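Local coordinates for putative acetyltransferase (Nocardia farcinica, PDB 3D9W), which probably transfers acetyl groups from acetyl-coenzyme A to the amino group of arylamines, at residues Val62-Leu73 with Tyr81-Ala91. Numbering follows the deposited sequence.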
ATOM      1  N   VAL A  62      -9.892  12.009  -3.148  1.00 28.12           N
ATOM      2  CA  VAL A  62      -9.584  10.589  -3.242  1.00 28.17           C
ATOM      3  C   VAL A  62     -10.732   9.850  -2.585  1.00 27.67           C
ATOM      4  O   VAL A  62     -10.885   9.916  -1.374  1.00 28.29           O
ATOM      5  CB  VAL A  62      -8.298  10.230  -2.471  1.00 29.24           C
ATOM      6  CG1 VAL A  62      -7.928   8.786  -2.747  1.00 29.64           C
ATOM      7  CG2 VAL A  62      -7.158  11.176  -2.857  1.00 29.79           C
ATOM      8  N   ARG A  63     -11.541   9.147  -3.367  1.00 27.96           N
ATOM      9  CA  ARG A  63     -12.664   8.430  -2.781  1.00 29.43           C
ATOM     10  C   ARG A  63     -12.381   6.946  -2.534  1.00 28.57           C
ATOM     11  O   ARG A  63     -11.718   6.282  -3.339  1.00 27.59           O
ATOM     12  CB  ARG A  63     -13.915   8.624  -3.649  1.00 31.59           C
ATOM     13  CG  ARG A  63     -14.423  10.073  -3.647  1.00 34.10           C
ATOM     14  CD  ARG A  63     -15.717  10.244  -4.438  1.00 37.86           C
ATOM     15  NE  ARG A  63     -16.225  11.617  -4.375  1.00 40.37           N
ATOM     16  CZ  ARG A  63     -15.685  12.661  -5.007  1.00 41.54           C
ATOM     17  NH1 ARG A  63     -14.611  12.508  -5.771  1.00 40.56           N
ATOM     18  NH2 ARG A  63     -16.217  13.874  -4.861  1.00 42.12           N
ATOM     19  N   LEU A  64     -12.889   6.438  -1.409  1.00 26.98           N
ATOM     20  CA  LEU A  64     -12.672   5.048  -1.034  1.00 25.02           C
ATOM     21  C   LEU A  64     -13.837   4.091  -1.271  1.00 24.49           C
ATOM     22  O   LEU A  64     -13.787   2.942  -0.828  1.00 24.68           O
ATOM     23  CB  LEU A  64     -12.224   4.972   0.425  1.00 22.91           C
ATOM     24  CG  LEU A  64     -10.948   5.770   0.717  1.00 22.87           C
ATOM     25  CD1 LEU A  64     -10.685   5.771   2.205  1.00 18.56           C
ATOM     26  CD2 LEU A  64      -9.763   5.186  -0.054  1.00 19.78           C
ATOM     27  N   ASP A  65     -14.887   4.543  -1.952  1.00 23.10           N
ATOM     28  CA  ASP A  65     -15.993   3.637  -2.240  1.00 22.02           C
ATOM     29  C   ASP A  65     -15.483   2.682  -3.298  1.00 22.31           C
ATOM     30  O   ASP A  65     -14.657   3.052  -4.121  1.00 21.57           O
ATOM     31  CB  ASP A  65     -17.223   4.379  -2.770  1.00 22.82           C
ATOM     32  CG  ASP A  65     -16.909   5.296  -3.944  1.00 24.31           C
ATOM     33  OD1 ASP A  65     -16.546   6.473  -3.696  1.00 24.31           O
ATOM     34  OD2 ASP A  65     -17.030   4.843  -5.111  1.00 21.00           O
ATOM     35  N   LEU A  66     -15.965   1.447  -3.271  1.00 24.61           N
ATOM     36  CA  LEU A  66     -15.527   0.448  -4.234  1.00 24.46           C
ATOM     37  C   LEU A  66     -15.792   0.848  -5.676  1.00 23.45           C
ATOM     38  O   LEU A  66     -15.041   0.485  -6.575  1.00 24.48           O
ATOM     39  CB  LEU A  66     -16.182  -0.894  -3.928  1.00 25.29           C
ATOM     40  CG  LEU A  66     -15.551  -1.570  -2.721  1.00 26.31           C
ATOM     41  CD1 LEU A  66     -16.372  -2.765  -2.279  1.00 26.46           C
ATOM     42  CD2 LEU A  66     -14.141  -1.995  -3.109  1.00 28.79           C
ATOM     43  N   ALA A  67     -16.857   1.597  -5.906  1.00 23.13           N
ATOM     44  CA  ALA A  67     -17.159   2.027  -7.258  1.00 24.31           C
ATOM     45  C   ALA A  67     -15.913   2.673  -7.853  1.00 25.29           C
ATOM     46  O   ALA A  67     -15.336   2.165  -8.810  1.00 27.32           O
ATOM     47  CB  ALA A  67     -18.300   3.015  -7.243  1.00 25.34           C
ATOM     48  N   THR A  68     -15.486   3.785  -7.272  1.00 25.80           N
ATOM     49  CA  THR A  68     -14.310   4.476  -7.771  1.00 26.38           C
ATOM     50  C   THR A  68     -13.064   3.591  -7.753  1.00 26.50           C
ATOM     51  O   THR A  68     -12.361   3.476  -8.761  1.00 27.13           O
ATOM     52  CB  THR A  68     -14.024   5.737  -6.956  1.00 25.92           C
ATOM     53  OG1 THR A  68     -15.246   6.453  -6.745  1.00 26.33           O
ATOM     54  CG2 THR A  68     -13.063   6.637  -7.711  1.00 25.39           C
ATOM     55  N   LEU A  69     -12.791   2.966  -6.611  1.00 26.13           N
ATOM     56  CA  LEU A  69     -11.623   2.102  -6.478  1.00 25.51           C
ATOM     57  C   LEU A  69     -11.508   1.085  -7.606  1.00 27.09           C
ATOM     58  O   LEU A  69     -10.402   0.730  -8.010  1.00 29.42           O
ATOM     59  CB  LEU A  69     -11.644   1.355  -5.145  1.00 23.89           C
ATOM     60  CG  LEU A  69     -11.488   2.128  -3.838  1.00 22.30           C
ATOM     61  CD1 LEU A  69     -11.244   1.112  -2.721  1.00 22.74           C
ATOM     62  CD2 LEU A  69     -10.322   3.105  -3.917  1.00 20.82           C
ATOM     63  N   GLN A  70     -12.643   0.612  -8.113  1.00 26.01           N
ATOM     64  CA  GLN A  70     -12.621  -0.362  -9.192  1.00 25.20           C
ATOM     65  C   GLN A  70     -12.438   0.266 -10.562  1.00 24.63           C
ATOM     66  O   GLN A  70     -11.781  -0.310 -11.420  1.00 25.07           O
ATOM     67  CB  GLN A  70     -13.901  -1.193  -9.185  1.00 26.24           C
ATOM     68  CG  GLN A  70     -14.009  -2.130  -8.008  1.00 27.95           C
ATOM     69  CD  GLN A  70     -15.196  -3.065  -8.117  1.00 28.54           C
ATOM     70  OE1 GLN A  70     -15.264  -3.907  -9.013  1.00 29.42           O
ATOM     71  NE2 GLN A  70     -16.144  -2.919  -7.204  1.00 29.70           N
ATOM     72  N   ASP A  71     -13.016   1.439 -10.783  1.00 24.65           N
ATOM     73  CA  ASP A  71     -12.874   2.081 -12.088  1.00 27.61           C
ATOM     74  C   ASP A  71     -11.465   2.646 -12.279  1.00 27.12           C
ATOM     75  O   ASP A  71     -10.987   2.791 -13.409  1.00 27.47           O
ATOM     76  CB  ASP A  71     -13.913   3.210 -12.274  1.00 29.22           C
ATOM     77  CG  ASP A  71     -15.348   2.681 -12.473  1.00 31.53           C
ATOM     78  OD1 ASP A  71     -15.542   1.691 -13.224  1.00 32.29           O
ATOM     79  OD2 ASP A  71     -16.289   3.268 -11.893  1.00 31.07           O
ATOM     80  N   LYS A  72     -10.806   2.941 -11.162  1.00 26.29           N
ATOM     81  CA  LYS A  72      -9.462   3.506 -11.155  1.00 24.68           C
ATOM     82  C   LYS A  72      -8.355   2.444 -11.141  1.00 25.26           C
ATOM     83  O   LYS A  72      -7.465   2.445 -11.998  1.00 25.60           O
ATOM     84  CB  LYS A  72      -9.323   4.411  -9.935  1.00 21.85           C
ATOM     85  CG  LYS A  72      -8.029   5.185  -9.842  1.00 20.39           C
ATOM     86  CD  LYS A  72      -8.028   6.019  -8.573  1.00 18.40           C
ATOM     87  CE  LYS A  72      -6.852   6.963  -8.482  1.00 15.54           C
ATOM     88  NZ  LYS A  72      -6.977   7.794  -7.258  1.00 14.66           N
ATOM     89  N   LEU A  73      -8.428   1.529 -10.175  1.00 24.53           N
ATOM     90  CA  LEU A  73      -7.416   0.486 -10.018  1.00 23.11           C
ATOM     91  C   LEU A  73      -7.585  -0.792 -10.827  1.00 23.84           C
ATOM     92  O   LEU A  73      -6.607  -1.503 -11.060  1.00 23.99           O
ATOM     93  CB  LEU A  73      -7.291   0.118  -8.540  1.00 21.07           C
ATOM     94  CG  LEU A  73      -7.138   1.299  -7.586  1.00 19.03           C
ATOM     95  CD1 LEU A  73      -6.744   0.781  -6.224  1.00 17.85           C
ATOM     96  CD2 LEU A  73      -6.092   2.256  -8.110  1.00 18.19           C
ATOM     97  N   TYR A  81      -2.924   4.908  -3.170  1.00 26.03           N
ATOM     98  CA  TYR A  81      -2.019   4.708  -2.052  1.00 27.06           C
ATOM     99  C   TYR A  81      -2.600   3.707  -1.055  1.00 27.24           C
ATOM    100  O   TYR A  81      -3.550   2.997  -1.379  1.00 26.95           O
ATOM    101  CB  TYR A  81      -1.636   6.044  -1.385  1.00 27.26           C
ATOM    102  CG  TYR A  81      -2.759   6.991  -1.082  1.00 28.17           C
ATOM    103  CD1 TYR A  81      -3.877   6.569  -0.368  1.00 29.43           C
ATOM    104  CD2 TYR A  81      -2.680   8.333  -1.466  1.00 29.41           C
ATOM    105  CE1 TYR A  81      -4.887   7.452  -0.042  1.00 31.27           C
ATOM    106  CE2 TYR A  81      -3.682   9.231  -1.143  1.00 29.85           C
ATOM    107  CZ  TYR A  81      -4.784   8.786  -0.431  1.00 32.10           C
ATOM    108  OH  TYR A  81      -5.785   9.674  -0.091  1.00 34.87           O
ATOM    109  N   CYS A  82      -2.036   3.647   0.147  1.00 27.76           N
ATOM    110  CA  CYS A  82      -2.474   2.689   1.157  1.00 27.98           C
ATOM    111  C   CYS A  82      -3.980   2.425   1.296  1.00 26.60           C
ATOM    112  O   CYS A  82      -4.435   1.302   1.094  1.00 25.98           O
ATOM    113  CB  CYS A  82      -1.893   3.070   2.519  1.00 31.45           C
ATOM    114  SG  CYS A  82      -2.549   4.599   3.250  1.00 37.65           S
ATOM    115  N   TYR A  83      -4.754   3.445   1.641  1.00 25.54           N
ATOM    116  CA  TYR A  83      -6.194   3.270   1.817  1.00 24.14           C
ATOM    117  C   TYR A  83      -6.905   2.725   0.577  1.00 23.04           C
ATOM    118  O   TYR A  83      -7.706   1.801   0.664  1.00 22.35           O
ATOM    119  CB  TYR A  83      -6.833   4.596   2.236  1.00 25.05           C
ATOM    120  CG  TYR A  83      -6.420   5.088   3.614  1.00 24.98           C
ATOM    121  CD1 TYR A  83      -6.837   4.425   4.765  1.00 25.57           C
ATOM    122  CD2 TYR A  83      -5.613   6.216   3.762  1.00 25.33           C
ATOM    123  CE1 TYR A  83      -6.463   4.871   6.031  1.00 26.13           C
ATOM    124  CE2 TYR A  83      -5.231   6.671   5.021  1.00 25.91           C
ATOM    125  CZ  TYR A  83      -5.663   5.991   6.150  1.00 26.60           C
ATOM    126  OH  TYR A  83      -5.305   6.431   7.398  1.00 26.52           O
ATOM    127  N   GLU A  84      -6.617   3.307  -0.575  1.00 21.96           N
ATOM    128  CA  GLU A  84      -7.237   2.865  -1.810  1.00 22.48           C
ATOM    129  C   GLU A  84      -6.918   1.394  -2.034  1.00 21.98           C
ATOM    130  O   GLU A  84      -7.798   0.584  -2.313  1.00 21.66           O
ATOM    131  CB  GLU A  84      -6.712   3.701  -2.980  1.00 22.39           C
ATOM    132  CG  GLU A  84      -7.087   5.172  -2.916  1.00 22.80           C
ATOM    133  CD  GLU A  84      -6.292   6.025  -3.888  1.00 24.48           C
ATOM    134  OE1 GLU A  84      -5.087   6.232  -3.648  1.00 25.08           O
ATOM    135  OE2 GLU A  84      -6.867   6.491  -4.894  1.00 26.22           O
ATOM    136  N   ASN A  85      -5.643   1.057  -1.897  1.00 22.50           N
ATOM    137  CA  ASN A  85      -5.187  -0.310  -2.085  1.00 21.71           C
ATOM    138  C   ASN A  85      -5.759  -1.291  -1.073  1.00 22.43           C
ATOM    139  O   ASN A  85      -6.267  -2.345  -1.446  1.00 23.95           O
ATOM    140  CB  ASN A  85      -3.664  -0.361  -2.036  1.00 20.49           C
ATOM    141  CG  ASN A  85      -3.043  -0.388  -3.408  1.00 20.86           C
ATOM    142  OD1 ASN A  85      -3.328  -1.269  -4.206  1.00 21.46           O
ATOM    143  ND2 ASN A  85      -2.186   0.573  -3.689  1.00 21.04           N
ATOM    144  N   ALA A  86      -5.679  -0.953   0.207  1.00 21.79           N
ATOM    145  CA  ALA A  86      -6.185  -1.843   1.242  1.00 20.91           C
ATOM    146  C   ALA A  86      -7.695  -2.029   1.151  1.00 20.82           C
ATOM    147  O   ALA A  86      -8.207  -3.130   1.366  1.00 20.64           O
ATOM    148  CB  ALA A  86      -5.795  -1.314   2.622  1.00 21.95           C
ATOM    149  N   GLY A  87      -8.399  -0.949   0.823  1.00 20.60           N
ATOM    150  CA  GLY A  87      -9.848  -1.003   0.717  1.00 20.25           C
ATOM    151  C   GLY A  87     -10.334  -1.992  -0.321  1.00 20.35           C
ATOM    152  O   GLY A  87     -11.329  -2.700  -0.128  1.00 19.47           O
ATOM    153  N   LEU A  88      -9.617  -2.038  -1.434  1.00 20.63           N
ATOM    154  CA  LEU A  88      -9.965  -2.942  -2.515  1.00 22.31           C
ATOM    155  C   LEU A  88      -9.582  -4.362  -2.128  1.00 22.02           C
ATOM    156  O   LEU A  88     -10.363  -5.300  -2.311  1.00 21.98           O
ATOM    157  CB  LEU A  88      -9.232  -2.534  -3.791  1.00 23.61           C
ATOM    158  CG  LEU A  88      -9.622  -3.262  -5.070  1.00 24.33           C
ATOM    159  CD1 LEU A  88     -11.092  -3.018  -5.348  1.00 24.16           C
ATOM    160  CD2 LEU A  88      -8.753  -2.772  -6.223  1.00 25.62           C
ATOM    161  N   PHE A  89      -8.380  -4.512  -1.580  1.00 21.44           N
ATOM    162  CA  PHE A  89      -7.884  -5.821  -1.164  1.00 21.09           C
ATOM    163  C   PHE A  89      -8.780  -6.442  -0.094  1.00 20.38           C
ATOM    164  O   PHE A  89      -9.019  -7.645  -0.098  1.00 19.41           O
ATOM    165  CB  PHE A  89      -6.452  -5.706  -0.638  1.00 20.05           C
ATOM    166  CG  PHE A  89      -5.729  -7.017  -0.571  1.00 19.09           C
ATOM    167  CD1 PHE A  89      -5.350  -7.676  -1.735  1.00 19.79           C
ATOM    168  CD2 PHE A  89      -5.445  -7.607   0.646  1.00 17.56           C
ATOM    169  CE1 PHE A  89      -4.693  -8.906  -1.681  1.00 19.28           C
ATOM    170  CE2 PHE A  89      -4.792  -8.830   0.703  1.00 17.27           C
ATOM    171  CZ  PHE A  89      -4.417  -9.480  -0.459  1.00 16.38           C
ATOM    172  N   ALA A  90      -9.280  -5.622   0.820  1.00 20.62           N
ATOM    173  CA  ALA A  90     -10.150  -6.134   1.874  1.00 21.25           C
ATOM    174  C   ALA A  90     -11.439  -6.724   1.284  1.00 21.25           C
ATOM    175  O   ALA A  90     -11.881  -7.805   1.684  1.00 20.97           O
ATOM    176  CB  ALA A  90     -10.476  -5.022   2.866  1.00 20.66           C
ATOM    177  N   ALA A  91     -12.035  -6.006   0.335  1.00 20.04           N
ATOM    178  CA  ALA A  91     -13.256  -6.461  -0.320  1.00 19.96           C
ATOM    179  C   ALA A  91     -13.051  -7.851  -0.924  1.00 20.43           C
ATOM    180  O   ALA A  91     -13.865  -8.747  -0.717  1.00 21.72           O
ATOM    181  CB  ALA A  91     -13.658  -5.482  -1.392  1.00 17.65           C
TER
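A knob-into-hole contact joins helix 66-73 to helix 82-91: L88 is the knob, and L66, L69, Q70 and L73 form the hole. The short helix axes approach to 10.0 Å and cross at -103°, which confines the helix-helix contact to a compact patch. L88 has CG anti to its backbone N (chi1 -172°), and its two methyls divide the hole. L88 CD1 meets L66 CD2 at 3.9 Å and touches Q70 CG, the two side chains crossing at about a right angle; L88 CD2 lies 4.0 Å from L73 CB, the side chains sliding past each other in opposite directions. Beyond L88, both methyls of L66 touch the CB of A91. The Q70 amide turns to E15 and D17.

L69 straddles E84, which lies one helical turn before L88, with L69 CD1 3.5 Å from the backbone O of E84 and CD2 3.8 Å from E84 CB. Helix 82-91 starts within the arylamine N-acetyltransferase signature R-G-G-x-C-x-E-N, which supplies E84 and N85. Its C82 touches H119 of strand 117-125, consistent with the Cys-His pair of the family's Cys-His-Asp catalytic triad. E84 extends beyond CG to a salt bridge in which K72 NZ meets E84 OE2 at 2.7 Å, nearly in line with the C-O bond. The lysine arrives fully extended (chi1 -174°), crossing the glutamate at roughly a right angle.

The chain preceding helix 66-73 covers the start of the other helix: V62 CG1 lies 3.9 Å from Y81 CZ, obliquely to the ring, and packs on E84 CG, while L64 CD2 approaches Y83 CB to 3.8 Å. Y81 OH is hydrogen-bonded to N207 of helix 200-212. D65 N-caps helix 66-73, its OD2 accepting from both N and OG1 of T68 on one face of the carboxylate.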